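Long-range contact in neural-cadherin (Drosophila melanogaster, PDB 3UBF), which mediates calcium-dependent, preferentially homophilic adhesion between cells, here as three consecutive cadherin domains of its ectodomain: residues F11-G16 against K57-E62. Residues are numbered along the deposited sequence; the frame is centred on the assembly and turned at random.
With CA (calcium ion), chain T; ZN (zinc ion), chain B; ZN (zinc ion), chain H.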
ATOM      1  N   PHE A  11     -23.079  -9.872   7.466  1.00 44.77           N
ATOM      2  CA  PHE A  11     -22.932  -8.452   7.748  1.00 44.41           C
ATOM      3  C   PHE A  11     -21.459  -8.071   7.824  1.00 45.11           C
ATOM      4  O   PHE A  11     -20.596  -8.908   8.063  1.00 45.24           O
ATOM      5  CB  PHE A  11     -23.661  -8.063   9.039  1.00 43.31           C
ATOM      6  CG  PHE A  11     -25.145  -8.024   8.894  1.00 42.46           C
ATOM      7  CD1 PHE A  11     -25.929  -9.052   9.407  1.00 41.03           C
ATOM      8  CD2 PHE A  11     -25.761  -6.986   8.197  1.00 43.40           C
ATOM      9  CE1 PHE A  11     -27.307  -9.041   9.250  1.00 40.66           C
ATOM     10  CE2 PHE A  11     -27.156  -6.963   8.030  1.00 43.68           C
ATOM     11  CZ  PHE A  11     -27.926  -7.996   8.557  1.00 41.91           C
ATOM     12  N   THR A  12     -21.165  -6.802   7.596  1.00 45.82           N
ATOM     13  CA  THR A  12     -19.791  -6.361   7.683  1.00 46.98           C
ATOM     14  C   THR A  12     -19.475  -6.085   9.142  1.00 46.50           C
ATOM     15  O   THR A  12     -20.370  -6.012   9.969  1.00 45.95           O
ATOM     16  CB  THR A  12     -19.538  -5.115   6.839  1.00 48.45           C
ATOM     17  OG1 THR A  12     -20.271  -4.020   7.389  1.00 48.66           O
ATOM     18  CG2 THR A  12     -19.961  -5.355   5.386  1.00 49.16           C
ATOM     19  N   GLU A  13     -18.197  -5.962   9.454  1.00 47.57           N
ATOM     20  CA  GLU A  13     -17.755  -5.498  10.758  1.00 47.76           C
ATOM     21  C   GLU A  13     -18.452  -4.184  11.110  1.00 48.36           C
ATOM     22  O   GLU A  13     -18.965  -4.027  12.220  1.00 48.63           O
ATOM     23  CB  GLU A  13     -16.235  -5.337  10.737  1.00 49.36           C
ATOM     24  CG  GLU A  13     -15.636  -4.811  12.002  1.00 50.89           C
ATOM     25  CD  GLU A  13     -14.127  -4.858  11.982  1.00 53.45           C
ATOM     26  OE1 GLU A  13     -13.481  -4.236  11.098  1.00 53.04           O
ATOM     27  OE2 GLU A  13     -13.581  -5.523  12.882  1.00 55.20           O
ATOM     28  N   ALA A  14     -18.500  -3.265  10.148  1.00 49.52           N
ATOM     29  CA  ALA A  14     -19.062  -1.936  10.344  1.00 51.01           C
ATOM     30  C   ALA A  14     -20.563  -1.937  10.624  1.00 50.47           C
ATOM     31  O   ALA A  14     -21.042  -1.089  11.378  1.00 51.97           O
ATOM     32  CB  ALA A  14     -18.757  -1.055   9.152  1.00 53.12           C
ATOM     33  N   ASP A  15     -21.313  -2.862  10.027  1.00 48.80           N
ATOM     34  CA  ASP A  15     -22.744  -2.971  10.342  1.00 48.16           C
ATOM     35  C   ASP A  15     -22.979  -3.129  11.846  1.00 47.53           C
ATOM     36  O   ASP A  15     -24.079  -2.869  12.333  1.00 48.13           O
ATOM     37  CB  ASP A  15     -23.411  -4.151   9.618  1.00 46.71           C
ATOM     38  CG  ASP A  15     -23.385  -4.017   8.111  1.00 48.48           C
ATOM     39  OD1 ASP A  15     -23.466  -2.884   7.589  1.00 51.93           O
ATOM     40  OD2 ASP A  15     -23.286  -5.062   7.441  1.00 48.99           O
ATOM     41  N   GLY A  16     -21.959  -3.570  12.575  1.00 47.01           N
ATOM     42  CA  GLY A  16     -22.081  -3.737  14.018  1.00 47.24           C
ATOM     43  C   GLY A  16     -21.222  -2.795  14.842  1.00 49.51           C
ATOM     44  O   GLY A  16     -20.699  -3.201  15.875  1.00 49.84           O
ATOM     45  N   LYS A  57     -19.534  -3.618  20.261  1.00 53.18           N
ATOM     46  CA  LYS A  57     -19.103  -3.190  18.925  1.00 52.11           C
ATOM     47  C   LYS A  57     -18.311  -4.302  18.219  1.00 50.48           C
ATOM     48  O   LYS A  57     -17.264  -4.742  18.707  1.00 52.24           O
ATOM     49  CB  LYS A  57     -18.279  -1.892  19.046  1.00 54.97           C
ATOM     50  CG  LYS A  57     -17.424  -1.501  17.843  1.00 55.99           C
ATOM     51  CD  LYS A  57     -17.047  -0.015  17.890  1.00 59.63           C
ATOM     52  CE  LYS A  57     -16.217   0.409  16.675  1.00 60.34           C
ATOM     53  NZ  LYS A  57     -16.242   1.899  16.482  1.00 62.91           N
ATOM     54  N   TRP A  58     -18.830  -4.762  17.088  1.00 47.65           N
ATOM     55  CA  TRP A  58     -18.234  -5.882  16.364  1.00 46.71           C
ATOM     56  C   TRP A  58     -16.776  -5.654  15.987  1.00 48.01           C
ATOM     57  O   TRP A  58     -16.406  -4.589  15.484  1.00 49.23           O
ATOM     58  CB  TRP A  58     -19.058  -6.201  15.122  1.00 44.44           C
ATOM     59  CG  TRP A  58     -20.392  -6.758  15.478  1.00 43.95           C
ATOM     60  CD1 TRP A  58     -20.891  -6.953  16.735  1.00 44.25           C
ATOM     61  CD2 TRP A  58     -21.415  -7.175  14.569  1.00 43.15           C
ATOM     62  NE1 TRP A  58     -22.154  -7.474  16.661  1.00 44.53           N
ATOM     63  CE2 TRP A  58     -22.506  -7.612  15.345  1.00 42.48           C
ATOM     64  CE3 TRP A  58     -21.516  -7.221  13.173  1.00 42.06           C
ATOM     65  CZ2 TRP A  58     -23.685  -8.093  14.773  1.00 42.53           C
ATOM     66  CZ3 TRP A  58     -22.690  -7.697  12.608  1.00 42.17           C
ATOM     67  CH2 TRP A  58     -23.759  -8.129  13.407  1.00 40.90           C
ATOM     68  N   ASP A  59     -15.957  -6.664  16.253  1.00 48.15           N
ATOM     69  CA  ASP A  59     -14.543  -6.625  15.935  1.00 48.92           C
ATOM     70  C   ASP A  59     -14.157  -7.990  15.373  1.00 47.90           C
ATOM     71  O   ASP A  59     -14.009  -8.972  16.096  1.00 48.11           O
ATOM     72  CB  ASP A  59     -13.749  -6.265  17.178  1.00 51.91           C
ATOM     73  CG  ASP A  59     -12.280  -6.072  16.905  1.00 55.44           C
ATOM     74  OD1 ASP A  59     -11.835  -6.250  15.744  1.00 57.64           O
ATOM     75  OD2 ASP A  59     -11.562  -5.735  17.869  1.00 58.94           O
ATOM     76  N   TYR A  60     -14.043  -8.027  14.051  1.00 46.79           N
ATOM     77  CA  TYR A  60     -13.767  -9.235  13.277  1.00 46.01           C
ATOM     78  C   TYR A  60     -12.545 -10.003  13.782  1.00 48.27           C
ATOM     79  O   TYR A  60     -12.568 -11.232  13.869  1.00 48.73           O
ATOM     80  CB  TYR A  60     -13.583  -8.827  11.817  1.00 45.39           C
ATOM     81  CG  TYR A  60     -13.198  -9.937  10.878  1.00 45.82           C
ATOM     82  CD1 TYR A  60     -14.169 -10.667  10.199  1.00 43.53           C
ATOM     83  CD2 TYR A  60     -11.853 -10.228  10.630  1.00 47.89           C
ATOM     84  CE1 TYR A  60     -13.819 -11.662   9.315  1.00 44.32           C
ATOM     85  CE2 TYR A  60     -11.495 -11.226   9.753  1.00 49.23           C
ATOM     86  CZ  TYR A  60     -12.485 -11.942   9.094  1.00 48.18           C
ATOM     87  OH  TYR A  60     -12.129 -12.950   8.228  1.00 50.04           O
ATOM     88  N   GLU A  61     -11.485  -9.265  14.099  1.00 50.00           N
ATOM     89  CA  GLU A  61     -10.234  -9.837  14.591  1.00 52.79           C
ATOM     90  C   GLU A  61     -10.439 -10.559  15.914  1.00 54.60           C
ATOM     91  O   GLU A  61      -9.733 -11.524  16.209  1.00 56.63           O
ATOM     92  CB  GLU A  61      -9.165  -8.746  14.750  1.00 54.00           C
ATOM     93  CG  GLU A  61      -8.578  -8.218  13.438  1.00 52.30           C
ATOM     94  CD  GLU A  61      -9.534  -7.340  12.634  1.00 48.02           C
ATOM     95  OE1 GLU A  61     -10.679  -7.076  13.064  1.00 45.29           O
ATOM     96  OE2 GLU A  61      -9.139  -6.895  11.549  1.00 46.88           O
ATOM     97  N   GLU A  62     -11.409 -10.089  16.700  1.00 54.57           N
ATOM     98  CA  GLU A  62     -11.710 -10.676  18.005  1.00 57.12           C
ATOM     99  C   GLU A  62     -12.619 -11.916  17.955  1.00 56.36           C
ATOM    100  O   GLU A  62     -12.769 -12.613  18.966  1.00 58.12           O
ATOM    101  CB  GLU A  62     -12.250  -9.613  18.974  1.00 57.51           C
ATOM    102  CG  GLU A  62     -11.128  -8.791  19.617  1.00 63.62           C
ATOM    103  CD  GLU A  62     -11.614  -7.632  20.487  1.00 68.30           C
ATOM    104  OE1 GLU A  62     -12.705  -7.726  21.111  1.00 68.93           O
ATOM    105  OE2 GLU A  62     -10.875  -6.621  20.559  1.00 71.24           O
TER
HETATM  106 CA    CA T 754     -11.333  -4.908  13.151  1.00 51.38          CA
HETATM  107 ZN    ZN B   1     -10.107  -5.853  10.278  1.00 45.25          ZN
HETATM  108 ZN    ZN H   7      -9.768  -4.812  17.176  1.00 64.58          ZN
HETATM  109  O   HOH W   1     -17.645  -2.500  14.341  1.00 11.36           O
HETATM  110  O   HOH W   2     -10.939  -4.587  10.685  1.00  2.00           O
HETATM  111  O   HOH W   3     -10.196  -2.755  16.946  1.00  8.10           O
HETATM  112  O   HOH W   4      -8.880  -6.339  17.472  1.00  6.36           O
HETATM  113  O   HOH W   5     -12.391  -3.084  14.014  1.00  9.13           O
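The metal site between the first two cadherin domains of this fragment is built in part where the turn after strand 3-12 meets the loop 57-62. E13 OE2 and E61 OE1 are adjacent ligands of the calcium ion, at 2.4 and 2.3 Å. D138 of the next domain is another ligand, D59 also belongs to the site, and two waters bind the ion. E13 OE2 also accepts a hydrogen bond from Y60 N at 2.8 Å, on its anti side and 29° out of the carboxylate plane. The E13 chain spans the gap because CG is anti to the backbone N (chi1 178°) and the rest is extended. E61 OE2 and D59 OD2 bind two different zinc ions, at 1.9 and 2.1 Å.

Farther from the metals, the W58 indole lies against the strand end and the turn. G16 CA sits over one face, 3.9 Å from the centroid of the five-membered ring, a CH-pi contact. F11 CB and T12 O meet the ring edge near its plane. W58 NE1 hydrogen-bonds to W43 O. With an alanine in place of W58, G16 CA would probably face a gap and W43 O lose its indole donor. A water donates to both E13 O and W58 O. The backbone hydrogen bond from W58 N to G16 O measures 2.7 Å.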